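Local coordinates for protein tapirin (Caldicellulosiruptor kristjanssonii, PDB 6N2B) that probably binds cellulose at the surface of an extreme thermophile, through a calcium-carrying C-terminal domain built around a beta-helix, at residues Ser199-Asp203 with Asp411-Phe417; Asp203-Val209 with Leu529-Arg533; Arg224-Ile228 with Ala242-Asn247; Pro446-Tyr452 with Asn476-Ala482. One frame throughout, in Å; residues are numbered along the deposited sequence.

Contact 1: Ser199-Asp203 with Asp411-Phe417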
# COMPACT_ATOMS: atom_id res chain seq x y z
N SER A 199 -17.49 0.09 -2.22
CA SER A 199 -16.38 0.11 -1.25
C SER A 199 -15.88 1.55 -1.01
O SER A 199 -15.85 2.38 -1.93
CB SER A 199 -15.21 -0.78 -1.71
OG SER A 199 -14.15 -0.03 -2.30
N SER A 200 -15.45 1.81 0.22
CA SER A 200 -15.18 3.16 0.69
C SER A 200 -13.78 3.20 1.30
O SER A 200 -13.40 2.27 2.02
CB SER A 200 -16.25 3.57 1.72
OG SER A 200 -16.39 4.98 1.79
N TRP A 201 -13.01 4.26 1.02
CA TRP A 201 -11.67 4.36 1.62
C TRP A 201 -11.70 4.73 3.10
O TRP A 201 -10.67 4.56 3.77
CB TRP A 201 -10.77 5.35 0.86
CG TRP A 201 -11.25 6.77 0.82
CD1 TRP A 201 -11.83 7.40 -0.24
CD2 TRP A 201 -11.19 7.74 1.88
NE1 TRP A 201 -12.14 8.70 0.09
CE2 TRP A 201 -11.76 8.93 1.39
CE3 TRP A 201 -10.72 7.72 3.20
CZ2 TRP A 201 -11.88 10.08 2.17
CZ3 TRP A 201 -10.84 8.85 3.97
CH2 TRP A 201 -11.41 10.02 3.45
N ASN A 202 -12.81 5.21 3.65
CA ASN A 202 -12.83 5.52 5.07
C ASN A 202 -13.47 4.43 5.92
O ASN A 202 -13.67 4.63 7.12
CB ASN A 202 -13.48 6.89 5.31
CG ASN A 202 -14.97 6.92 5.04
OD1 ASN A 202 -15.62 5.89 4.86
ND2 ASN A 202 -15.53 8.12 5.04
N ASP A 203 -13.75 3.26 5.34
CA ASP A 203 -14.37 2.14 6.03
C ASP A 203 -13.31 1.16 6.50
O ASP A 203 -12.59 0.59 5.67
CB ASP A 203 -15.35 1.43 5.09
CG ASP A 203 -16.13 0.34 5.77
OD1 ASP A 203 -16.21 0.34 7.02
OD2 ASP A 203 -16.67 -0.51 5.03
N ASP A 411 -10.07 15.63 1.53
CA ASP A 411 -10.90 14.66 2.25
C ASP A 411 -10.07 13.71 3.10
O ASP A 411 -10.39 13.45 4.27
CB ASP A 411 -11.74 13.86 1.26
CG ASP A 411 -12.84 14.66 0.63
OD1 ASP A 411 -13.12 15.79 1.11
OD2 ASP A 411 -13.43 14.15 -0.34
N ILE A 412 -9.01 13.16 2.52
CA ILE A 412 -8.21 12.17 3.22
C ILE A 412 -7.28 12.84 4.22
O ILE A 412 -7.16 12.42 5.37
CB ILE A 412 -7.44 11.30 2.21
CG1 ILE A 412 -8.44 10.44 1.42
CG2 ILE A 412 -6.37 10.48 2.92
CD1 ILE A 412 -7.84 9.54 0.39
N LYS A 413 -6.61 13.92 3.79
CA LYS A 413 -5.81 14.72 4.71
C LYS A 413 -6.62 15.13 5.94
O LYS A 413 -6.08 15.23 7.05
CB LYS A 413 -5.29 15.96 3.98
CG LYS A 413 -3.96 16.50 4.48
CD LYS A 413 -3.77 17.95 4.05
CE LYS A 413 -3.13 18.06 2.65
NZ LYS A 413 -1.64 18.03 2.69
N ASN A 414 -7.92 15.34 5.78
CA ASN A 414 -8.76 15.87 6.83
C ASN A 414 -9.43 14.79 7.66
O ASN A 414 -10.11 15.11 8.64
CB ASN A 414 -9.84 16.79 6.25
CG ASN A 414 -9.30 18.16 5.86
OD1 ASN A 414 -8.29 18.63 6.40
ND2 ASN A 414 -9.97 18.82 4.91
N PHE A 415 -9.26 13.52 7.30
CA PHE A 415 -9.92 12.43 8.02
C PHE A 415 -9.01 11.94 9.14
O PHE A 415 -7.86 11.55 8.89
CB PHE A 415 -10.28 11.29 7.07
CG PHE A 415 -11.24 10.32 7.64
CD1 PHE A 415 -12.61 10.55 7.58
CD2 PHE A 415 -10.79 9.17 8.26
CE1 PHE A 415 -13.50 9.64 8.12
CE2 PHE A 415 -11.68 8.26 8.80
CZ PHE A 415 -13.04 8.50 8.73
N ASP A 416 -9.53 11.98 10.38
CA ASP A 416 -8.77 11.54 11.56
C ASP A 416 -9.11 10.07 11.82
O ASP A 416 -9.98 9.73 12.63
CB ASP A 416 -9.09 12.44 12.74
CG ASP A 416 -8.32 12.07 14.00
OD1 ASP A 416 -7.54 11.09 13.97
OD2 ASP A 416 -8.50 12.76 15.03
N PHE A 417 -8.38 9.19 11.12
CA PHE A 417 -8.63 7.75 11.19
C PHE A 417 -8.66 7.27 12.63
O PHE A 417 -9.51 6.46 13.01
CB PHE A 417 -7.57 6.99 10.40
CG PHE A 417 -7.81 6.95 8.91
CD1 PHE A 417 -7.30 7.96 8.09
CD2 PHE A 417 -8.53 5.92 8.33
CE1 PHE A 417 -7.52 7.94 6.72
CE2 PHE A 417 -8.75 5.89 6.95
CZ PHE A 417 -8.25 6.90 6.15
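The indole of Trp-201 is pushed in among Ile-412, Phe-415 and Phe-417, and no hydrogen bond spans the two segments. Two CH-pi contacts do much of the packing. CG1 of Ile-412 sits 3.5 Å from the centroid of the Trp-201 six-membered ring, almost on the ring normal, while CB of Asn-202 rides over the face of the Phe-415 ring, 4.0 Å from its centroid. Aromatic contacts lie round the rim of the indole. Its edge points at the face of Phe-415 in a T-shaped stack, with planes at 85° and ring centroids 5.6 Å apart. Beside it, CZ of Phe-417 reaches the indole near its plane, 3.9 Å from Trp-201 CZ3. With CG set between the backbone N and the carbonyl carbon (chi1 61°), the indole swings out of its turn toward the helix end. The nearby polar bond is local: Ser-200 OG donates to Asn-202 OD1 from above the carbonyl plane, at 3.3 Å, inside the type I turn from Ser-200 to Asp-203. On the other segment, Lys-251 bonds the carbonyls of Ile-412 and Phe-415. Cut back to an alanine, Trp-201 would probably leave a gap between Ile-412 and the two phenylalanines and lose the T-shaped stack. This is aromatic packing of a loop against a short helix on the flank of a beta-helix, where Trp-201 and Ile-412 both rest on Ile-249 of strand 240-250.

Contact 2: Asp203-Val209 with Leu529-Arg533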
# COMPACT_ATOMS: atom_id res chain seq x y z
N ASP A 203 -13.75 3.26 5.34
CA ASP A 203 -14.37 2.14 6.03
C ASP A 203 -13.31 1.16 6.50
O ASP A 203 -12.59 0.59 5.67
CB ASP A 203 -15.35 1.43 5.09
CG ASP A 203 -16.13 0.34 5.77
OD1 ASP A 203 -16.21 0.34 7.02
OD2 ASP A 203 -16.67 -0.51 5.03
N LEU A 204 -13.25 0.93 7.81
CA LEU A 204 -12.23 0.03 8.35
C LEU A 204 -12.34 -1.37 7.76
O LEU A 204 -11.33 -2.04 7.54
CB LEU A 204 -12.35 -0.03 9.88
CG LEU A 204 -11.62 -1.14 10.66
CD1 LEU A 204 -10.16 -0.80 10.91
CD2 LEU A 204 -12.32 -1.34 11.97
N PHE A 205 -13.56 -1.83 7.47
CA PHE A 205 -13.75 -3.19 6.99
C PHE A 205 -13.46 -3.36 5.51
O PHE A 205 -13.61 -4.48 4.99
CB PHE A 205 -15.16 -3.66 7.34
CG PHE A 205 -15.40 -3.67 8.82
CD1 PHE A 205 -14.87 -4.68 9.61
CD2 PHE A 205 -16.06 -2.62 9.44
CE1 PHE A 205 -15.04 -4.67 10.98
CE2 PHE A 205 -16.22 -2.61 10.80
CZ PHE A 205 -15.71 -3.64 11.58
N GLU A 206 -13.04 -2.29 4.82
CA GLU A 206 -12.53 -2.39 3.46
C GLU A 206 -11.05 -2.78 3.42
O GLU A 206 -10.56 -3.21 2.37
CB GLU A 206 -12.76 -1.06 2.73
CG GLU A 206 -11.79 -0.71 1.57
CD GLU A 206 -11.88 -1.68 0.36
OE1 GLU A 206 -12.88 -2.42 0.22
OE2 GLU A 206 -10.91 -1.72 -0.44
N TYR A 207 -10.34 -2.73 4.54
CA TYR A 207 -8.90 -2.89 4.49
C TYR A 207 -8.48 -4.36 4.60
O TYR A 207 -9.02 -5.11 5.42
CB TYR A 207 -8.25 -2.02 5.56
CG TYR A 207 -8.31 -0.59 5.07
CD1 TYR A 207 -9.48 0.17 5.20
CD2 TYR A 207 -7.24 -0.04 4.37
CE1 TYR A 207 -9.55 1.45 4.70
CE2 TYR A 207 -7.31 1.25 3.86
CZ TYR A 207 -8.46 1.99 4.02
OH TYR A 207 -8.51 3.26 3.50
N ALA A 208 -7.57 -4.76 3.70
CA ALA A 208 -6.86 -6.01 3.89
C ALA A 208 -5.80 -5.86 4.97
O ALA A 208 -5.60 -6.76 5.80
CB ALA A 208 -6.24 -6.46 2.57
N VAL A 209 -5.14 -4.70 5.00
CA VAL A 209 -4.19 -4.37 6.05
C VAL A 209 -4.59 -3.00 6.61
O VAL A 209 -4.55 -2.00 5.89
CB VAL A 209 -2.74 -4.35 5.54
CG1 VAL A 209 -1.77 -4.02 6.66
CG2 VAL A 209 -2.38 -5.68 4.94
N LEU A 529 -1.99 -12.77 1.19
CA LEU A 529 -3.16 -12.30 1.95
C LEU A 529 -4.25 -11.89 0.97
O LEU A 529 -4.13 -10.87 0.29
CB LEU A 529 -2.78 -11.14 2.86
CG LEU A 529 -3.96 -10.36 3.47
CD1 LEU A 529 -4.73 -11.27 4.40
CD2 LEU A 529 -3.49 -9.16 4.25
N ILE A 530 -5.32 -12.67 0.90
CA ILE A 530 -6.42 -12.40 -0.02
C ILE A 530 -7.53 -11.72 0.78
O ILE A 530 -8.16 -12.35 1.64
CB ILE A 530 -6.93 -13.68 -0.69
CG1 ILE A 530 -5.78 -14.48 -1.29
CG2 ILE A 530 -7.98 -13.37 -1.74
CD1 ILE A 530 -6.25 -15.58 -2.22
N TYR A 531 -7.81 -10.46 0.49
CA TYR A 531 -8.84 -9.74 1.25
C TYR A 531 -10.20 -10.42 1.08
O TYR A 531 -10.60 -10.78 -0.03
CB TYR A 531 -8.89 -8.27 0.81
CG TYR A 531 -10.14 -7.54 1.27
CD1 TYR A 531 -10.26 -7.06 2.57
CD2 TYR A 531 -11.21 -7.33 0.40
CE1 TYR A 531 -11.40 -6.39 2.99
CE2 TYR A 531 -12.35 -6.68 0.79
CZ TYR A 531 -12.44 -6.21 2.09
OH TYR A 531 -13.59 -5.55 2.50
N LYS A 532 -10.90 -10.61 2.19
CA LYS A 532 -12.29 -11.06 2.18
C LYS A 532 -13.03 -10.30 3.27
O LYS A 532 -12.68 -10.42 4.45
CB LYS A 532 -12.41 -12.58 2.41
CG LYS A 532 -11.80 -13.45 1.31
CD LYS A 532 -12.72 -13.59 0.09
CE LYS A 532 -12.03 -14.31 -1.07
NZ LYS A 532 -12.93 -14.66 -2.22
N ARG A 533 -14.02 -9.50 2.87
CA ARG A 533 -14.78 -8.72 3.83
C ARG A 533 -15.46 -9.62 4.85
O ARG A 533 -16.08 -10.63 4.48
CB ARG A 533 -15.83 -7.87 3.12
CG ARG A 533 -16.44 -6.82 4.01
CD ARG A 533 -17.49 -6.03 3.27
NE ARG A 533 -17.56 -4.69 3.83
CZ ARG A 533 -16.90 -3.65 3.34
NH1 ARG A 533 -17.01 -2.46 3.95
NH2 ARG A 533 -16.14 -3.78 2.26
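The carbonyl oxygen of Phe-205 takes a hydrogen bond from Tyr-531 OH at 2.7 Å, in the carbonyl plane and on a lone pair. The same oxygen lies over the centre of one face of the Arg-533 guanidinium, 3.8 Å from its CZ, so it has the phenol in its plane and the guanidinium lying across it without a hydrogen bond. Tyr-531 gets there with CG anti to the backbone N (chi1 165°), which carries the ring across the 3-10 segment 204-206. On the way the ring passes under the carbonyl of Glu-206, whose O lies over one face, 3.3 Å from Tyr-531 CE1. Arg-533, extended from CG to NE, brings its guanidinium edge to the Asp-203 carboxylate in a salt bridge; the modelled spacing is too short to trust. Glu-206 OE1 stays 4.1 Å from Arg-533 NH2, beyond a salt bridge; the other oxygen, OE2, is bonded to Ser-227 and Asn-246. Farther along, the contact turns apolar: Ala-208 CB meets Tyr-531 CB at 3.7 Å, and Val-209 CG2 meets Leu-529 CD2 at 3.7 Å. Strand 221-224 pairs with 526-531 and touches Ala-208, Val-209 bonds to strand 227-230, and helix 536-546 packs on Phe-205 and Arg-533.

Contact 3: Arg224-Ile228 with Ala242-Asn247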
# COMPACT_ATOMS: atom_id res chain seq x y z
N ARG A 224 -3.98 -9.11 -2.08
CA ARG A 224 -4.82 -9.24 -3.26
C ARG A 224 -6.22 -8.78 -2.88
O ARG A 224 -6.95 -9.48 -2.16
CB ARG A 224 -4.81 -10.69 -3.76
CG ARG A 224 -5.80 -11.01 -4.85
CD ARG A 224 -5.81 -12.52 -5.18
NE ARG A 224 -4.48 -12.99 -5.57
CZ ARG A 224 -4.08 -13.09 -6.83
NH1 ARG A 224 -4.92 -12.77 -7.80
NH2 ARG A 224 -2.85 -13.51 -7.13
N GLY A 225 -6.60 -7.59 -3.36
CA GLY A 225 -7.87 -6.99 -3.04
C GLY A 225 -7.79 -6.16 -1.79
O GLY A 225 -6.74 -6.05 -1.13
N GLY A 226 -8.93 -5.56 -1.45
CA GLY A 226 -9.04 -4.73 -0.27
C GLY A 226 -8.17 -3.48 -0.38
O GLY A 226 -7.66 -3.12 -1.44
N SER A 227 -7.99 -2.84 0.76
CA SER A 227 -7.17 -1.65 0.82
C SER A 227 -6.14 -1.80 1.92
O SER A 227 -6.21 -2.71 2.76
CB SER A 227 -8.02 -0.40 1.01
OG SER A 227 -8.97 -0.27 -0.02
N ILE A 228 -5.19 -0.88 1.91
CA ILE A 228 -4.05 -0.86 2.81
C ILE A 228 -4.02 0.51 3.45
O ILE A 228 -4.13 1.52 2.76
CB ILE A 228 -2.74 -1.13 2.05
CG1 ILE A 228 -2.70 -2.57 1.54
CG2 ILE A 228 -1.53 -0.82 2.90
CD1 ILE A 228 -2.08 -2.69 0.18
N ALA A 242 0.95 -5.82 -4.49
CA ALA A 242 -0.44 -5.46 -4.25
C ALA A 242 -1.20 -5.69 -5.56
O ALA A 242 -1.00 -4.95 -6.53
CB ALA A 242 -0.54 -4.02 -3.78
N ILE A 243 -2.04 -6.71 -5.61
CA ILE A 243 -2.76 -7.05 -6.84
C ILE A 243 -4.23 -6.71 -6.64
O ILE A 243 -4.91 -7.32 -5.79
CB ILE A 243 -2.60 -8.52 -7.22
CG1 ILE A 243 -1.12 -8.89 -7.33
CG2 ILE A 243 -3.31 -8.81 -8.52
CD1 ILE A 243 -0.90 -10.38 -7.49
N GLY A 244 -4.74 -5.77 -7.43
CA GLY A 244 -6.13 -5.35 -7.27
C GLY A 244 -6.45 -4.61 -5.98
O GLY A 244 -7.60 -4.65 -5.54
N VAL A 245 -5.48 -3.93 -5.37
CA VAL A 245 -5.74 -3.12 -4.18
C VAL A 245 -6.51 -1.87 -4.57
O VAL A 245 -6.16 -1.16 -5.53
CB VAL A 245 -4.42 -2.77 -3.47
CG1 VAL A 245 -4.61 -1.59 -2.52
CG2 VAL A 245 -3.90 -3.96 -2.70
N ASN A 246 -7.55 -1.56 -3.82
CA ASN A 246 -8.36 -0.38 -4.12
C ASN A 246 -7.68 0.90 -3.66
O ASN A 246 -7.46 1.83 -4.45
CB ASN A 246 -9.74 -0.52 -3.48
CG ASN A 246 -10.61 -1.53 -4.21
OD1 ASN A 246 -10.56 -1.64 -5.43
ND2 ASN A 246 -11.42 -2.27 -3.46
N ASN A 247 -7.34 1.00 -2.39
CA ASN A 247 -6.64 2.17 -1.89
C ASN A 247 -5.41 1.77 -1.08
O ASN A 247 -5.38 0.69 -0.47
CB ASN A 247 -7.57 3.08 -1.05
CG ASN A 247 -8.94 3.31 -1.71
OD1 ASN A 247 -9.05 4.02 -2.71
ND2 ASN A 247 -9.99 2.72 -1.14
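Ser-227 OG faces the start of Asn-247: it accepts the backbone N-H of Asn-247 at 3.1 Å and, weakly, the amide ND2 of the same residue at 3.4 Å. With OG beside the backbone N (chi1 -58°), the hydroxyl reaches across to the neighbouring rung. Around it the backbones are sewn together by Asn-246 N to Gly-226 O at 2.8 Å, Ile-228 N to Asn-247 O at 2.9 Å, and Gly-225 N to Ile-243 O at 3.0 Å. Gly-225, Gly-226 and Gly-244 all have positive phi, the last at the corner of its chain. Apolar groups fill the inner side, where Ile-228 CD1 meets Val-245 CG2 at 3.6 Å, the side chains crossing at about a right angle. On the outer side the CD1 of Ile-243 lies over one face of the Arg-224 guanidinium, the two side chains running alongside each other, and Arg-224 NE pairs with Glu-528. Behind Ser-227 stands Glu-206, whose OE2 bonds both its OG and Asn-246 ND2. Without the hydroxyl, as with an alanine here, Asn-247 N is likely to lose its acceptor and Glu-206 one partner. A single hydroxyl thus ties two successive rungs to a buried carboxylate, whose negative charge is probably eased by the Ser-227 hydroxyl and the Asn-246 amide.

Contact 4: Pro446-Tyr452 with Asn476-Ala482; sequences PWEIVVY and NVRLYLA
Strands 448-452 and 478-482 are parallel neighbours at the calcium-bearing end of the domain, their axes 4.7 Å apart and inclined by 18°. Their backbones zip together in regular alternation, from Arg-478 N to Trp-447 O, through Ile-449 and Tyr-480, to Ala-482 N bonded to Val-451 O at 2.9 Å. Ile-449, Val-451, Leu-479 and Leu-481 make an apolar face, with Val-477 beside Ile-449 and Val-451 CG2 meeting Leu-479 CD2 at 4.0 Å; helix 459-470 covers part of it, and Val-451 also touches Leu-436, a ligand of the calcium ion. The other face is more polar toward its start. There the side chain of Arg-478, bent at chi2 (-86°), doubles back so that Pro-446 CD lies over the centre of its guanidinium, 3.7 Å from CZ. In the plane of that guanidinium sits a water, accepting from Arg-478 NH1 at 3.1 Å and donating to Glu-448 OE2 at 3.0 Å and to Tyr-480 OH at 2.9 Å. Farther along this face, Tyr-452 CD1 rests on Ala-482 CB at 3.8 Å, and helix 536-546 packs over Glu-448, Val-450 and Tyr-452. Glu-448 OE1 is held by Gly-535 N and Tyr-480 OH by Lys-532 O. One water with three partners therefore relays between opposite charges that stay apart, and probably softens the cost of burying the Glu-448 carboxylate.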
# COMPACT_ATOMS: atom_id res chain seq x y z
N PRO A 446 -16.94 -20.12 3.97
CA PRO A 446 -16.32 -20.89 5.04
C PRO A 446 -16.48 -20.28 6.42
O PRO A 446 -16.89 -19.12 6.53
CB PRO A 446 -14.83 -20.88 4.66
CG PRO A 446 -14.77 -20.37 3.25
CD PRO A 446 -15.93 -19.47 3.12
N TRP A 447 -16.15 -21.05 7.45
CA TRP A 447 -16.17 -20.54 8.81
C TRP A 447 -15.26 -19.33 8.94
O TRP A 447 -14.20 -19.25 8.30
CB TRP A 447 -15.72 -21.61 9.80
CG TRP A 447 -16.60 -22.80 9.88
CD1 TRP A 447 -17.89 -22.93 9.40
CD2 TRP A 447 -16.28 -24.05 10.48
NE1 TRP A 447 -18.37 -24.19 9.68
CE2 TRP A 447 -17.40 -24.90 10.34
CE3 TRP A 447 -15.14 -24.54 11.14
CZ2 TRP A 447 -17.42 -26.20 10.82
CZ3 TRP A 447 -15.15 -25.83 11.61
CH2 TRP A 447 -16.29 -26.65 11.45
N GLU A 448 -15.66 -18.39 9.78
CA GLU A 448 -14.92 -17.16 10.01
C GLU A 448 -14.54 -17.08 11.48
O GLU A 448 -15.35 -17.40 12.36
CB GLU A 448 -15.74 -15.94 9.58
CG GLU A 448 -16.24 -15.97 8.14
CD GLU A 448 -16.88 -14.65 7.71
OE1 GLU A 448 -16.84 -13.66 8.49
OE2 GLU A 448 -17.44 -14.60 6.58
N ILE A 449 -13.31 -16.69 11.76
CA ILE A 449 -12.87 -16.50 13.13
C ILE A 449 -11.96 -15.29 13.13
O ILE A 449 -11.17 -15.10 12.21
CB ILE A 449 -12.16 -17.73 13.73
CG1 ILE A 449 -11.58 -17.41 15.11
CG2 ILE A 449 -11.07 -18.27 12.82
CD1 ILE A 449 -11.34 -18.65 15.99
N VAL A 450 -12.12 -14.43 14.13
CA VAL A 450 -11.19 -13.34 14.37
C VAL A 450 -10.39 -13.69 15.62
O VAL A 450 -10.95 -14.15 16.62
CB VAL A 450 -11.91 -11.99 14.53
CG1 VAL A 450 -13.05 -12.12 15.53
CG2 VAL A 450 -10.92 -10.95 14.97
N VAL A 451 -9.07 -13.51 15.54
CA VAL A 451 -8.17 -13.84 16.63
C VAL A 451 -7.57 -12.54 17.17
O VAL A 451 -6.96 -11.77 16.43
CB VAL A 451 -7.09 -14.82 16.16
CG1 VAL A 451 -6.04 -15.05 17.24
CG2 VAL A 451 -7.77 -16.14 15.76
N TYR A 452 -7.76 -12.29 18.47
CA TYR A 452 -7.22 -11.11 19.13
C TYR A 452 -5.97 -11.50 19.91
O TYR A 452 -5.98 -12.47 20.67
CB TYR A 452 -8.24 -10.48 20.07
CG TYR A 452 -9.48 -10.00 19.37
CD1 TYR A 452 -9.53 -8.75 18.78
CD2 TYR A 452 -10.63 -10.81 19.30
CE1 TYR A 452 -10.68 -8.30 18.14
CE2 TYR A 452 -11.78 -10.37 18.66
CZ TYR A 452 -11.80 -9.11 18.09
OH TYR A 452 -12.93 -8.66 17.45
N ASN A 476 -9.68 -23.89 4.64
CA ASN A 476 -10.48 -22.83 4.02
C ASN A 476 -10.97 -21.77 5.01
O ASN A 476 -11.74 -20.89 4.62
CB ASN A 476 -11.66 -23.45 3.24
CG ASN A 476 -12.84 -23.89 4.15
OD1 ASN A 476 -12.74 -23.91 5.38
ND2 ASN A 476 -13.97 -24.23 3.52
N VAL A 477 -10.53 -21.81 6.28
CA VAL A 477 -11.10 -20.89 7.27
C VAL A 477 -10.71 -19.45 6.94
O VAL A 477 -9.58 -19.16 6.54
CB VAL A 477 -10.69 -21.28 8.71
CG1 VAL A 477 -9.20 -21.16 8.93
CG2 VAL A 477 -11.43 -20.41 9.70
N ARG A 478 -11.68 -18.55 7.03
CA ARG A 478 -11.44 -17.13 6.87
C ARG A 478 -10.90 -16.59 8.19
O ARG A 478 -11.54 -16.73 9.24
CB ARG A 478 -12.72 -16.40 6.48
CG ARG A 478 -13.30 -16.85 5.16
CD ARG A 478 -12.65 -16.08 4.04
NE ARG A 478 -12.77 -16.76 2.75
CZ ARG A 478 -13.82 -16.65 1.95
NH1 ARG A 478 -14.85 -15.88 2.29
NH2 ARG A 478 -13.84 -17.31 0.81
N LEU A 479 -9.72 -15.97 8.12
CA LEU A 479 -8.98 -15.55 9.30
C LEU A 479 -8.87 -14.03 9.35
O LEU A 479 -8.42 -13.40 8.38
CB LEU A 479 -7.59 -16.18 9.27
CG LEU A 479 -7.00 -16.87 10.48
CD1 LEU A 479 -5.49 -16.86 10.34
CD2 LEU A 479 -7.45 -16.19 11.75
N TYR A 480 -9.28 -13.45 10.46
CA TYR A 480 -9.14 -12.02 10.73
C TYR A 480 -8.24 -11.87 11.96
O TYR A 480 -8.63 -12.25 13.07
CB TYR A 480 -10.51 -11.37 10.94
CG TYR A 480 -11.35 -11.57 9.74
CD1 TYR A 480 -12.05 -12.75 9.55
CD2 TYR A 480 -11.40 -10.60 8.73
CE1 TYR A 480 -12.80 -12.96 8.41
CE2 TYR A 480 -12.15 -10.79 7.59
CZ TYR A 480 -12.84 -11.97 7.43
OH TYR A 480 -13.59 -12.17 6.29
N LEU A 481 -7.02 -11.38 11.75
CA LEU A 481 -6.04 -11.26 12.81
C LEU A 481 -6.03 -9.82 13.29
O LEU A 481 -5.86 -8.90 12.49
CB LEU A 481 -4.63 -11.64 12.33
CG LEU A 481 -4.42 -12.93 11.53
CD1 LEU A 481 -3.01 -13.03 10.97
CD2 LEU A 481 -4.72 -14.14 12.39
N ALA A 482 -6.19 -9.63 14.60
CA ALA A 482 -6.11 -8.30 15.20
C ALA A 482 -5.10 -8.34 16.34
O ALA A 482 -5.27 -9.08 17.31
CB ALA A 482 -7.49 -7.83 15.68
O HOH W 1 -15.22 -24.17 7.06
O HOH W 2 -15.25 -13.85 4.62

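Contact 4 is the most buried and the most regular, a parallel strand pair, while contacts 1, 2 and 3 are only partly buried. Contact 3 also joins neighbouring parallel rungs, but through backbone bonds, three glycines and one serine hydroxyl. Contact 2 shares Asp-203 with contact 1 and touches both contact 3 and contact 4; strands 207-211 and 227-230 are neighbours, so contacts 2 and 3 hold adjoining strands. Contact 1, the one without a hydrogen bond across it, lies on the flank and relies on aromatic packing, whereas contact 2 mixes a phenol, charges and aliphatic side chains.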